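Local coordinates for protein nudix hydrolase DR_0079 (Deinococcus radiodurans, PDB 2O5F) that hydrolyses nucleoside di- and triphosphates to monophosphates with magnesium as cofactor, with a marked preference for the cytosine nucleotides CDP and CTP, at residues 96-101 / 120-125; 34-39 / 114-119; 109-114 / 159-164; 38-43 / 64-69. One frame throughout, in Å; residues are numbered along the deposited sequence.

Contact 1: 96-101 / 120-125; sequences ALSWRP and ELRSDA
Glu-120 and Arg-100 run side by side on one face of the sheet and close a salt bridge at their ends, Arg-100 NH1 lying 2.8 Å from Glu-120 OE1. The hydrogen bond within this pair is weak, bent to 120° at the hydrogen, and the guanidinium and carboxylate planes are turned 71° apart. The glutamate reaches that point fully extended, CG anti to the backbone N (chi1 179°). Its carboxylate has further partners, Arg-42 at OE1 and the hydroxyl of Tyr-167 at OE2, and a glutamine in its place would probably leave the two arginines without their shared negative charge. Beneath these side chains the backbones form the antiparallel ladder of the 98-105/115-122 beta hairpin, in which strand 98-105 is the outer one of a four-stranded mixed sheet. Arg-100 and Glu-120 are a hydrogen-bonded pair, with Glu-120 N 3.0 Å from Arg-100 O; Arg-122 N donates to Ser-98 O at 2.8 Å. On the other face Leu-121 CD1 presses against Trp-99 CB at 3.5 Å, while its second methyl, CD2, meets Leu-97 CD1 at 4.1 Å, the two leucines crossing nearly at right angles. Phe-82 of helix 78-90 packs on both Trp-99 and Leu-121.

Contact 2: 34-39 / 114-119; sequences VRVVNA and SFMCVY
The carbonyl oxygen of Phe-115 takes the backbone N-H of Val-36 in a nearly straight bond of 2.9 Å (165° at the hydrogen), and Arg-35 CA approaches the same oxygen in a CA-H...O contact. Strands 35-39 and 115-119 run parallel here, inclined by 18°, and the bonding continues with Asn-38 N on Cys-117 O and Tyr-119 N on Asn-38 O, the latter at 2.9 Å. At the start of the paired region Phe-115 N donates to Val-34 O.

On the face toward helix 159-166, Val-36 and Met-116 lie alongside each other, Val-36 CG2 meeting Met-116 CB at 3.7 Å. Val-36 CG1 turns instead to Ser-114, whose OG is bound to Trp-31 O. Losing both Val-36 methyls to an alanine here is likely to open a gap beside Met-116 and Ser-114. Met-116 CG sits between its backbone N and carbonyl carbon (chi1 61°), and the chain then extends to place SD 3.4 Å from Asn-38 ND2, a weak N-H...S bond.

The opposite face carries Val-37, whose CG1 touches the ring edge of Tyr-119 at CE2 (4.0 Å), and Ala-39 CB, which lies 3.9 Å from Tyr-119 CB; Phe-82 stacks on that tyrosine ring. With methyls and a thioether filling the space between the side chains, the backbone ladder supplies the strong polar bonds across this buried centre of the sheet.

Contact 3: 109-114 / 159-164; sequences QTTLSS and LAELVR
Glu-161 reaches from the first turns of helix 159-166 to the loop that joins strands 98-105 and 115-122, and its carboxylate is held there by the backbone of Thr-111, with the hydroxyl close by. The backbone N-H of Thr-111 donates to Glu-161 OE2 over 3.0 Å, nearly straight at 162° and on the syn lone pair. Thr-111 OG1 comes within 2.5 Å of Glu-161 OE1, too short to be taken at face value. With CG anti to the backbone N (chi1 176°) and the chain extended beyond it, the glutamate spans the distance between helix and loop.

Below this grip the packing is apolar and close. Leu-112 CD2 lies 3.7 Å from Glu-161 CG, and Leu-112 CD1 meets Leu-162 CD2 at 3.8 Å, the two leucines crossing at a slant. Both are buried, and Phe-105 of strand 98-105 touches each of them. The loop is shaped by an ST turn, in which Leu-112 N donates to Thr-110 OG1 at 3.1 Å; that oxygen is also bonded to Ser-106 O.

The polar side is the more open to solvent. Thr-111 is exposed, and Thr-110 contributes little beyond CB beside Glu-161 OE2. Arg-165, one helical turn on, makes a salt bridge with OE2 through NE. The carboxylate thus links the Thr-111 N-H to a guanidinium, which probably favours its ionised form and limits its turning at the more open margin of the leucine contact.

Contact 4: 38-43 / 64-69; sequences NAFLRN and LDVSVG
Val-66 inserts its methyls between two side chains of strand 35-42: CG1 lies 3.9 Å from Phe-40 CZ, and CG2 lies 3.4 Å from Asn-38 OD1. Ser-67 follows with its hydroxyl turned to the neighbouring strand, OG anti to its own carbonyl carbon (chi1 -53°), where it accepts the backbone N-H of Leu-41 at 2.9 Å and 159°. The same oxygen is bonded to Trp-49 O, so the serine links strand 35-42 to strand 48-52.

At Val-68 the chain enters the sheet. Val-68 O accepts from Ala-39 N at 2.8 Å, and Val-68 N donates back to Ala-39 O at 3.2 Å from well above the carbonyl plane. On this face Val-68 CB meets Ala-39 CB at 4.1 Å, with Glu-85 and Glu-89 of helix 78-90 against the valine. Gly-69 then pairs with Asn-38 without backbone hydrogen bonds, and a side chain there would probably run into Asn-38 OD1; Gly-69 N donates to Glu-89 OE1. Ser-67 and Val-68 together face Ala-39 as a classic beta bulge, leading into the Nudix box, which begins at Gly-69 and includes the two inferred magnesium ligands Glu-85 and Glu-89.

Contacts 1, 2 and 4 are successive seams of one mixed sheet, with strand 115-122 shared by contacts 1 and 2 and strand 35-42 by contacts 2 and 4. Contacts 1 and 4, with centres 11 Å apart, also meet through a probable hydrogen bond of 2.8 Å from Leu-121 N to Phe-40 O. Contact 3 sets helix 159-166 against one face: Leu-162 CD2 lies 3.7 Å from Met-116 SD of contact 2, and Val-163 CG2 lies 3.8 Å from Phe-40 CZ of contact 4. The inferred magnesium ligands lie on the other side of the sheet: the side chain of Glu-89 is about 3 Å from that of Val-68 but about 12 Å from that of Leu-162.

Contact 1: 96-101 / 120-125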
loop_
_atom_site.group_PDB
_atom_site.type_symbol
_atom_site.label_atom_id
_atom_site.label_comp_id
_atom_site.label_asym_id
_atom_site.label_seq_id
_atom_site.Cartn_x
_atom_site.Cartn_y
_atom_site.Cartn_z
ATOM N N ALA A 96 16.789 2.094 6.753
ATOM C CA ALA A 96 18.023 2.173 5.978
ATOM C C ALA A 96 17.863 3.062 4.750
ATOM O O ALA A 96 18.820 3.304 4.016
ATOM C CB ALA A 96 18.459 0.774 5.550
ATOM N N LEU A 97 16.650 3.548 4.522
ATOM C CA LEU A 97 16.402 4.402 3.370
ATOM C C LEU A 97 15.638 5.653 3.781
ATOM O O LEU A 97 15.219 5.793 4.930
ATOM C CB LEU A 97 15.596 3.638 2.317
ATOM C CG LEU A 97 16.142 2.286 1.850
ATOM C CD1 LEU A 97 15.233 1.740 0.760
ATOM C CD2 LEU A 97 17.562 2.437 1.330
ATOM N N SER A 98 15.461 6.565 2.835
ATOM C CA SER A 98 14.722 7.789 3.097
ATOM C C SER A 98 13.246 7.550 2.769
ATOM O O SER A 98 12.923 7.022 1.705
ATOM C CB SER A 98 15.274 8.926 2.233
ATOM O OG SER A 98 14.417 10.058 2.270
ATOM N N TRP A 99 12.360 7.922 3.693
ATOM C CA TRP A 99 10.918 7.768 3.497
ATOM C C TRP A 99 10.147 8.825 4.272
ATOM O O TRP A 99 10.684 9.488 5.159
ATOM C CB TRP A 99 10.426 6.388 3.950
ATOM C CG TRP A 99 10.585 6.123 5.420
ATOM C CD1 TRP A 99 11.686 5.615 6.040
ATOM C CD2 TRP A 99 9.608 6.344 6.457
ATOM N NE1 TRP A 99 11.460 5.500 7.385
ATOM C CE2 TRP A 99 10.194 5.938 7.670
ATOM C CE3 TRP A 99 8.297 6.843 6.469
ATOM C CZ2 TRP A 99 9.521 6.014 8.898
ATOM C CZ3 TRP A 99 7.622 6.919 7.690
ATOM C CH2 TRP A 99 8.241 6.504 8.889
ATOM N N ARG A 100 8.875 8.982 3.940
ATOM C CA ARG A 100 8.058 9.957 4.633
ATOM C C ARG A 100 6.590 9.725 4.346
ATOM O O ARG A 100 6.231 9.113 3.337
ATOM C CB ARG A 100 8.428 11.377 4.192
ATOM C CG ARG A 100 8.002 11.710 2.773
ATOM C CD ARG A 100 8.108 13.202 2.507
ATOM N NE ARG A 100 7.513 13.577 1.227
ATOM C CZ ARG A 100 7.995 13.218 0.042
ATOM N NH1 ARG A 100 9.089 12.472 -0.034
ATOM N NH2 ARG A 100 7.380 13.605 -1.068
ATOM N N PRO A 101 5.720 10.188 5.251
ATOM C CA PRO A 101 4.283 10.026 5.053
ATOM C C PRO A 101 3.914 10.869 3.838
ATOM O O PRO A 101 4.254 12.051 3.769
ATOM C CB PRO A 101 3.695 10.591 6.339
ATOM C CG PRO A 101 4.745 10.267 7.353
ATOM C CD PRO A 101 6.011 10.645 6.622
ATOM N N GLU A 120 6.074 7.245 1.009
ATOM C CA GLU A 120 6.899 7.254 -0.186
ATOM C C GLU A 120 8.306 6.867 0.262
ATOM O O GLU A 120 8.868 7.485 1.166
ATOM C CB GLU A 120 6.920 8.631 -0.853
ATOM C CG GLU A 120 7.804 8.667 -2.092
ATOM C CD GLU A 120 7.787 10.006 -2.799
ATOM O OE1 GLU A 120 8.314 10.986 -2.226
ATOM O OE2 GLU A 120 7.234 10.075 -3.920
ATOM N N LEU A 121 8.848 5.822 -0.354
ATOM C CA LEU A 121 10.187 5.330 -0.051
ATOM C C LEU A 121 11.065 5.788 -1.214
ATOM O O LEU A 121 10.655 5.698 -2.372
ATOM C CB LEU A 121 10.173 3.798 0.026
ATOM C CG LEU A 121 11.211 3.055 0.874
ATOM C CD1 LEU A 121 10.943 3.340 2.348
ATOM C CD2 LEU A 121 11.116 1.545 0.617
ATOM N N ARG A 122 12.261 6.291 -0.916
ATOM C CA ARG A 122 13.167 6.753 -1.968
ATOM C C ARG A 122 14.353 5.809 -2.170
ATOM O O ARG A 122 15.105 5.535 -1.234
ATOM C CB ARG A 122 13.700 8.158 -1.641
ATOM C CG ARG A 122 12.640 9.229 -1.416
ATOM C CD ARG A 122 11.627 9.254 -2.550
ATOM N NE ARG A 122 12.275 9.314 -3.856
ATOM C CZ ARG A 122 12.861 10.398 -4.352
ATOM N NH1 ARG A 122 12.876 11.526 -3.653
ATOM N NH2 ARG A 122 13.439 10.349 -5.543
ATOM N N SER A 123 14.518 5.328 -3.401
ATOM C CA SER A 123 15.615 4.439 -3.743
ATOM C C SER A 123 15.723 4.230 -5.241
ATOM O O SER A 123 14.710 4.155 -5.940
ATOM C CB SER A 123 15.446 3.069 -3.086
ATOM O OG SER A 123 16.531 2.215 -3.429
ATOM N N ASP A 124 16.953 4.142 -5.736
ATOM C CA ASP A 124 17.167 3.897 -7.154
ATOM C C ASP A 124 17.460 2.420 -7.380
ATOM O O ASP A 124 17.562 1.973 -8.512
ATOM C CB ASP A 124 18.326 4.747 -7.683
ATOM C CG ASP A 124 17.904 6.169 -8.003
ATOM O OD1 ASP A 124 17.016 6.342 -8.853
ATOM O OD2 ASP A 124 18.453 7.112 -7.406
ATOM N N ALA A 125 17.590 1.664 -6.294
ATOM C CA ALA A 125 17.875 0.241 -6.396
ATOM C C ALA A 125 16.598 -0.573 -6.554
ATOM O O ALA A 125 15.569 -0.266 -5.944
ATOM C CB ALA A 125 18.630 -0.234 -5.158
#

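Contact 2: 34-39 / 114-119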
loop_
_atom_site.group_PDB
_atom_site.type_symbol
_atom_site.label_atom_id
_atom_site.label_comp_id
_atom_site.label_asym_id
_atom_site.label_seq_id
_atom_site.Cartn_x
_atom_site.Cartn_y
_atom_site.Cartn_z
ATOM N N VAL A 34 -11.430 -0.847 8.941
ATOM C CA VAL A 34 -10.079 -1.228 9.347
ATOM C C VAL A 34 -9.014 -0.344 8.702
ATOM O O VAL A 34 -9.312 0.473 7.822
ATOM C CB VAL A 34 -9.769 -2.708 9.020
ATOM C CG1 VAL A 34 -10.768 -3.616 9.737
ATOM C CG2 VAL A 34 -9.811 -2.946 7.514
ATOM N N ARG A 35 -7.771 -0.519 9.149
ATOM C CA ARG A 35 -6.643 0.273 8.664
ATOM C C ARG A 35 -5.622 -0.537 7.859
ATOM O O ARG A 35 -5.324 -1.690 8.178
ATOM C CB ARG A 35 -5.941 0.949 9.857
ATOM C CG ARG A 35 -6.922 1.592 10.835
ATOM C CD ARG A 35 -6.330 2.679 11.741
ATOM N NE ARG A 35 -5.572 2.167 12.869
ATOM C CZ ARG A 35 -5.409 2.807 14.028
ATOM N NH1 ARG A 35 -5.952 4.005 14.242
ATOM N NH2 ARG A 35 -4.698 2.238 14.986
ATOM N N VAL A 36 -5.108 0.074 6.799
ATOM C CA VAL A 36 -4.089 -0.549 5.963
ATOM C C VAL A 36 -2.997 0.485 5.699
ATOM O O VAL A 36 -3.178 1.672 5.968
ATOM C CB VAL A 36 -4.657 -1.015 4.593
ATOM C CG1 VAL A 36 -5.755 -2.055 4.810
ATOM C CG2 VAL A 36 -5.196 0.180 3.807
ATOM N N VAL A 37 -1.862 0.027 5.193
ATOM C CA VAL A 37 -0.772 0.931 4.849
ATOM C C VAL A 37 -0.438 0.639 3.392
ATOM O O VAL A 37 -0.599 -0.488 2.917
ATOM C CB VAL A 37 0.496 0.707 5.726
ATOM C CG1 VAL A 37 0.327 1.374 7.087
ATOM C CG2 VAL A 37 0.755 -0.786 5.906
ATOM N N ASN A 38 0.003 1.669 2.684
ATOM C CA ASN A 38 0.371 1.539 1.287
ATOM C C ASN A 38 1.587 2.429 1.096
ATOM O O ASN A 38 1.707 3.469 1.747
ATOM C CB ASN A 38 -0.770 2.001 0.374
ATOM C CG ASN A 38 -1.882 0.965 0.251
ATOM O OD1 ASN A 38 -1.648 -0.157 -0.181
ATOM N ND2 ASN A 38 -3.093 1.343 0.634
ATOM N N ALA A 39 2.501 2.011 0.235
ATOM C CA ALA A 39 3.687 2.816 -0.017
ATOM C C ALA A 39 4.154 2.635 -1.441
ATOM O O ALA A 39 3.901 1.609 -2.072
ATOM C CB ALA A 39 4.806 2.444 0.951
ATOM N N SER A 114 -10.026 1.337 2.729
ATOM C CA SER A 114 -9.851 1.422 4.176
ATOM C C SER A 114 -9.168 2.710 4.593
ATOM O O SER A 114 -8.738 3.501 3.760
ATOM C CB SER A 114 -8.962 0.274 4.672
ATOM O OG SER A 114 -9.384 -0.978 4.195
ATOM N N PHE A 115 -9.064 2.901 5.906
ATOM C CA PHE A 115 -8.358 4.043 6.444
ATOM C C PHE A 115 -6.912 3.715 6.135
ATOM O O PHE A 115 -6.508 2.550 6.182
ATOM C CB PHE A 115 -8.594 4.142 7.948
ATOM C CG PHE A 115 -9.851 4.875 8.296
ATOM C CD1 PHE A 115 -9.871 6.265 8.300
ATOM C CD2 PHE A 115 -11.022 4.185 8.578
ATOM C CE1 PHE A 115 -11.044 6.961 8.578
ATOM C CE2 PHE A 115 -12.202 4.875 8.857
ATOM C CZ PHE A 115 -12.206 6.271 8.857
ATOM N N MET A 116 -6.120 4.719 5.804
ATOM C CA MET A 116 -4.751 4.418 5.463
ATOM C C MET A 116 -3.784 5.572 5.496
ATOM O O MET A 116 -4.157 6.745 5.419
ATOM C CB MET A 116 -4.698 3.817 4.058
ATOM C CG MET A 116 -5.229 4.746 2.972
ATOM S SD MET A 116 -5.059 4.036 1.315
ATOM C CE MET A 116 -6.396 2.853 1.271
ATOM N N CYS A 117 -2.523 5.202 5.626
ATOM C CA CYS A 117 -1.452 6.159 5.562
ATOM C C CYS A 117 -0.679 5.643 4.359
ATOM O O CYS A 117 -0.439 4.433 4.235
ATOM C CB CYS A 117 -0.566 6.121 6.800
ATOM S SG CYS A 117 0.690 7.414 6.763
ATOM N N VAL A 118 -0.324 6.561 3.469
ATOM C CA VAL A 118 0.432 6.235 2.269
ATOM C C VAL A 118 1.809 6.857 2.471
ATOM O O VAL A 118 1.923 8.013 2.878
ATOM C CB VAL A 118 -0.222 6.839 1.003
ATOM C CG1 VAL A 118 0.455 6.297 -0.253
ATOM C CG2 VAL A 118 -1.710 6.521 0.986
ATOM N N TYR A 119 2.846 6.075 2.205
ATOM C CA TYR A 119 4.221 6.528 2.373
ATOM C C TYR A 119 4.958 6.531 1.051
ATOM O O TYR A 119 4.531 5.898 0.087
ATOM C CB TYR A 119 4.962 5.580 3.310
ATOM C CG TYR A 119 4.356 5.462 4.676
ATOM C CD1 TYR A 119 4.641 6.402 5.670
ATOM C CD2 TYR A 119 3.493 4.407 4.986
ATOM C CE1 TYR A 119 4.086 6.289 6.936
ATOM C CE2 TYR A 119 2.934 4.291 6.250
ATOM C CZ TYR A 119 3.234 5.231 7.217
ATOM O OH TYR A 119 2.685 5.108 8.474
#

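Contact 3: 109-114 / 159-164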
loop_
_atom_site.group_PDB
_atom_site.type_symbol
_atom_site.label_atom_id
_atom_site.label_comp_id
_atom_site.label_asym_id
_atom_site.label_seq_id
_atom_site.Cartn_x
_atom_site.Cartn_y
_atom_site.Cartn_z
ATOM N N GLN A 109 -14.324 9.502 2.689
ATOM C CA GLN A 109 -14.063 10.771 2.017
ATOM C C GLN A 109 -13.474 10.582 0.625
ATOM O O GLN A 109 -13.232 11.553 -0.092
ATOM C CB GLN A 109 -13.106 11.618 2.846
ATOM C CG GLN A 109 -13.643 12.016 4.200
ATOM C CD GLN A 109 -12.710 12.977 4.899
ATOM O OE1 GLN A 109 -11.537 12.674 5.100
ATOM N NE2 GLN A 109 -13.222 14.145 5.267
ATOM N N THR A 110 -13.249 9.324 0.258
ATOM C CA THR A 110 -12.672 8.951 -1.029
ATOM C C THR A 110 -13.292 7.623 -1.434
ATOM O O THR A 110 -14.206 7.130 -0.770
ATOM C CB THR A 110 -11.157 8.703 -0.908
ATOM O OG1 THR A 110 -10.925 7.599 -0.017
ATOM C CG2 THR A 110 -10.441 9.938 -0.377
ATOM N N THR A 111 -12.809 7.037 -2.524
ATOM C CA THR A 111 -13.324 5.732 -2.915
ATOM C C THR A 111 -12.294 4.658 -2.582
ATOM O O THR A 111 -12.301 3.573 -3.167
ATOM C CB THR A 111 -13.710 5.648 -4.424
ATOM O OG1 THR A 111 -12.761 6.364 -5.227
ATOM C CG2 THR A 111 -15.103 6.206 -4.639
ATOM N N LEU A 112 -11.407 4.970 -1.637
ATOM C CA LEU A 112 -10.397 4.015 -1.201
ATOM C C LEU A 112 -11.076 3.058 -0.219
ATOM O O LEU A 112 -12.018 3.435 0.487
ATOM C CB LEU A 112 -9.208 4.728 -0.547
ATOM C CG LEU A 112 -8.390 5.600 -1.514
ATOM C CD1 LEU A 112 -7.409 6.457 -0.723
ATOM C CD2 LEU A 112 -7.637 4.714 -2.520
ATOM N N SER A 113 -10.589 1.823 -0.187
ATOM C CA SER A 113 -11.155 0.747 0.637
ATOM C C SER A 113 -11.120 0.827 2.171
ATOM O O SER A 113 -12.075 0.409 2.831
ATOM C CB SER A 113 -10.517 -0.573 0.217
ATOM O OG SER A 113 -9.115 -0.509 0.380
ATOM N N SER A 114 -10.026 1.337 2.729
ATOM C CA SER A 114 -9.851 1.422 4.176
ATOM C C SER A 114 -9.168 2.710 4.593
ATOM O O SER A 114 -8.738 3.501 3.760
ATOM C CB SER A 114 -8.962 0.274 4.672
ATOM O OG SER A 114 -9.384 -0.978 4.195
ATOM N N LEU A 159 -5.185 1.092 -6.505
ATOM C CA LEU A 159 -3.929 1.559 -7.077
ATOM C C LEU A 159 -4.075 2.838 -7.894
ATOM O O LEU A 159 -3.376 3.808 -7.639
ATOM C CB LEU A 159 -3.298 0.457 -7.929
ATOM C CG LEU A 159 -1.964 0.802 -8.595
ATOM C CD1 LEU A 159 -0.951 1.271 -7.548
ATOM C CD2 LEU A 159 -1.445 -0.423 -9.334
ATOM N N ALA A 160 -4.983 2.840 -8.866
ATOM C CA ALA A 160 -5.181 4.012 -9.707
ATOM C C ALA A 160 -5.504 5.264 -8.891
ATOM O O ALA A 160 -4.881 6.312 -9.089
ATOM C CB ALA A 160 -6.284 3.756 -10.732
ATOM N N GLU A 161 -6.465 5.159 -7.975
ATOM C CA GLU A 161 -6.857 6.301 -7.147
ATOM C C GLU A 161 -5.700 6.801 -6.271
ATOM O O GLU A 161 -5.529 8.011 -6.101
ATOM C CB GLU A 161 -8.078 5.945 -6.277
ATOM C CG GLU A 161 -8.502 7.052 -5.294
ATOM C CD GLU A 161 -9.902 6.842 -4.697
ATOM O OE1 GLU A 161 -10.430 5.716 -4.753
ATOM O OE2 GLU A 161 -10.474 7.809 -4.155
ATOM N N LEU A 162 -4.909 5.883 -5.719
ATOM C CA LEU A 162 -3.775 6.293 -4.887
ATOM C C LEU A 162 -2.745 7.068 -5.699
ATOM O O LEU A 162 -2.177 8.066 -5.226
ATOM C CB LEU A 162 -3.095 5.080 -4.247
ATOM C CG LEU A 162 -3.822 4.468 -3.049
ATOM C CD1 LEU A 162 -3.041 3.255 -2.548
ATOM C CD2 LEU A 162 -3.937 5.522 -1.929
ATOM N N VAL A 163 -2.496 6.609 -6.922
ATOM C CA VAL A 163 -1.530 7.277 -7.789
ATOM C C VAL A 163 -2.023 8.673 -8.158
ATOM O O VAL A 163 -1.261 9.643 -8.114
ATOM C CB VAL A 163 -1.278 6.469 -9.079
ATOM C CG1 VAL A 163 -0.454 7.293 -10.072
ATOM C CG2 VAL A 163 -0.550 5.184 -8.740
ATOM N N ARG A 164 -3.299 8.776 -8.517
ATOM C CA ARG A 164 -3.864 10.068 -8.879
ATOM C C ARG A 164 -3.925 11.030 -7.692
ATOM O O ARG A 164 -3.596 12.209 -7.826
ATOM C CB ARG A 164 -5.264 9.900 -9.483
ATOM C CG ARG A 164 -5.262 9.306 -10.882
ATOM C CD ARG A 164 -6.598 9.503 -11.576
ATOM N NE ARG A 164 -6.474 9.324 -13.021
ATOM C CZ ARG A 164 -6.602 8.160 -13.648
ATOM N NH1 ARG A 164 -6.869 7.058 -12.962
ATOM N NH2 ARG A 164 -6.445 8.098 -14.962
#

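Contact 4: 38-43 / 64-69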
loop_
_atom_site.group_PDB
_atom_site.type_symbol
_atom_site.label_atom_id
_atom_site.label_comp_id
_atom_site.label_asym_id
_atom_site.label_seq_id
_atom_site.Cartn_x
_atom_site.Cartn_y
_atom_site.Cartn_z
ATOM N N ASN A 38 0.003 1.669 2.684
ATOM C CA ASN A 38 0.371 1.539 1.287
ATOM C C ASN A 38 1.587 2.429 1.096
ATOM O O ASN A 38 1.707 3.469 1.747
ATOM C CB ASN A 38 -0.770 2.001 0.374
ATOM C CG ASN A 38 -1.882 0.965 0.251
ATOM O OD1 ASN A 38 -1.648 -0.157 -0.181
ATOM N ND2 ASN A 38 -3.093 1.343 0.634
ATOM N N ALA A 39 2.501 2.011 0.235
ATOM C CA ALA A 39 3.687 2.816 -0.017
ATOM C C ALA A 39 4.154 2.635 -1.441
ATOM O O ALA A 39 3.901 1.609 -2.072
ATOM C CB ALA A 39 4.806 2.444 0.951
ATOM N N PHE A 40 4.822 3.668 -1.937
ATOM C CA PHE A 40 5.367 3.678 -3.271
ATOM C C PHE A 40 6.863 3.896 -3.149
ATOM O O PHE A 40 7.313 4.729 -2.362
ATOM C CB PHE A 40 4.766 4.819 -4.091
ATOM C CG PHE A 40 3.350 4.583 -4.514
ATOM C CD1 PHE A 40 3.051 3.623 -5.470
ATOM C CD2 PHE A 40 2.311 5.326 -3.961
ATOM C CE1 PHE A 40 1.729 3.402 -5.879
ATOM C CE2 PHE A 40 0.984 5.111 -4.360
ATOM C CZ PHE A 40 0.699 4.144 -5.323
ATOM N N LEU A 41 7.620 3.124 -3.911
ATOM C CA LEU A 41 9.067 3.253 -3.949
ATOM C C LEU A 41 9.318 4.086 -5.206
ATOM O O LEU A 41 8.991 3.652 -6.310
ATOM C CB LEU A 41 9.707 1.872 -4.098
ATOM C CG LEU A 41 11.230 1.823 -4.251
ATOM C CD1 LEU A 41 11.886 2.264 -2.947
ATOM C CD2 LEU A 41 11.666 0.405 -4.602
ATOM N N ARG A 42 9.877 5.285 -5.051
ATOM C CA ARG A 42 10.139 6.133 -6.212
ATOM C C ARG A 42 11.625 6.430 -6.378
ATOM O O ARG A 42 12.314 6.765 -5.411
ATOM C CB ARG A 42 9.369 7.457 -6.106
ATOM C CG ARG A 42 9.518 8.341 -7.341
ATOM C CD ARG A 42 8.849 9.694 -7.163
ATOM N NE ARG A 42 9.379 10.397 -5.999
ATOM C CZ ARG A 42 9.054 11.640 -5.660
ATOM N NH1 ARG A 42 8.196 12.332 -6.400
ATOM N NH2 ARG A 42 9.584 12.193 -4.575
ATOM N N ASN A 43 12.120 6.309 -7.605
ATOM C CA ASN A 43 13.527 6.570 -7.863
ATOM C C ASN A 43 13.772 8.027 -8.259
ATOM O O ASN A 43 12.860 8.849 -8.247
ATOM C CB ASN A 43 14.074 5.620 -8.938
ATOM C CG ASN A 43 13.395 5.779 -10.297
ATOM O OD1 ASN A 43 12.779 6.801 -10.591
ATOM N ND2 ASN A 43 13.531 4.755 -11.143
ATOM N N LEU A 64 -1.210 -5.617 -11.041
ATOM C CA LEU A 64 -0.351 -4.502 -10.640
ATOM C C LEU A 64 -0.787 -4.064 -9.244
ATOM O O LEU A 64 -1.972 -4.110 -8.921
ATOM C CB LEU A 64 -0.532 -3.335 -11.609
ATOM C CG LEU A 64 -0.140 -3.607 -13.062
ATOM C CD1 LEU A 64 -0.763 -2.566 -13.981
ATOM C CD2 LEU A 64 1.375 -3.612 -13.171
ATOM N N ASP A 65 0.157 -3.614 -8.424
ATOM C CA ASP A 65 -0.185 -3.187 -7.072
ATOM C C ASP A 65 0.782 -2.122 -6.570
ATOM O O ASP A 65 1.719 -1.752 -7.273
ATOM C CB ASP A 65 -0.146 -4.404 -6.144
ATOM C CG ASP A 65 -0.807 -4.150 -4.797
ATOM O OD1 ASP A 65 -1.511 -3.128 -4.648
ATOM O OD2 ASP A 65 -0.628 -4.992 -3.895
ATOM N N VAL A 66 0.546 -1.620 -5.360
ATOM C CA VAL A 66 1.447 -0.631 -4.775
ATOM C C VAL A 66 2.752 -1.372 -4.482
ATOM O O VAL A 66 2.775 -2.608 -4.399
ATOM C CB VAL A 66 0.905 -0.059 -3.426
ATOM C CG1 VAL A 66 -0.317 0.814 -3.668
ATOM C CG2 VAL A 66 0.550 -1.210 -2.480
ATOM N N SER A 67 3.835 -0.620 -4.311
ATOM C CA SER A 67 5.140 -1.212 -4.016
ATOM C C SER A 67 5.101 -2.058 -2.743
ATOM O O SER A 67 5.635 -3.170 -2.707
ATOM C CB SER A 67 6.189 -0.111 -3.841
ATOM O OG SER A 67 6.203 0.773 -4.964
ATOM N N VAL A 68 4.476 -1.510 -1.703
ATOM C CA VAL A 68 4.360 -2.180 -0.401
ATOM C C VAL A 68 2.963 -1.907 0.145
ATOM O O VAL A 68 2.526 -0.762 0.182
ATOM C CB VAL A 68 5.347 -1.601 0.642
ATOM C CG1 VAL A 68 5.407 -2.519 1.852
ATOM C CG2 VAL A 68 6.712 -1.400 0.031
ATOM N N GLY A 69 2.262 -2.946 0.583
ATOM C CA GLY A 69 0.934 -2.716 1.120
ATOM C C GLY A 69 0.388 -3.858 1.946
ATOM O O GLY A 69 0.660 -5.022 1.662
#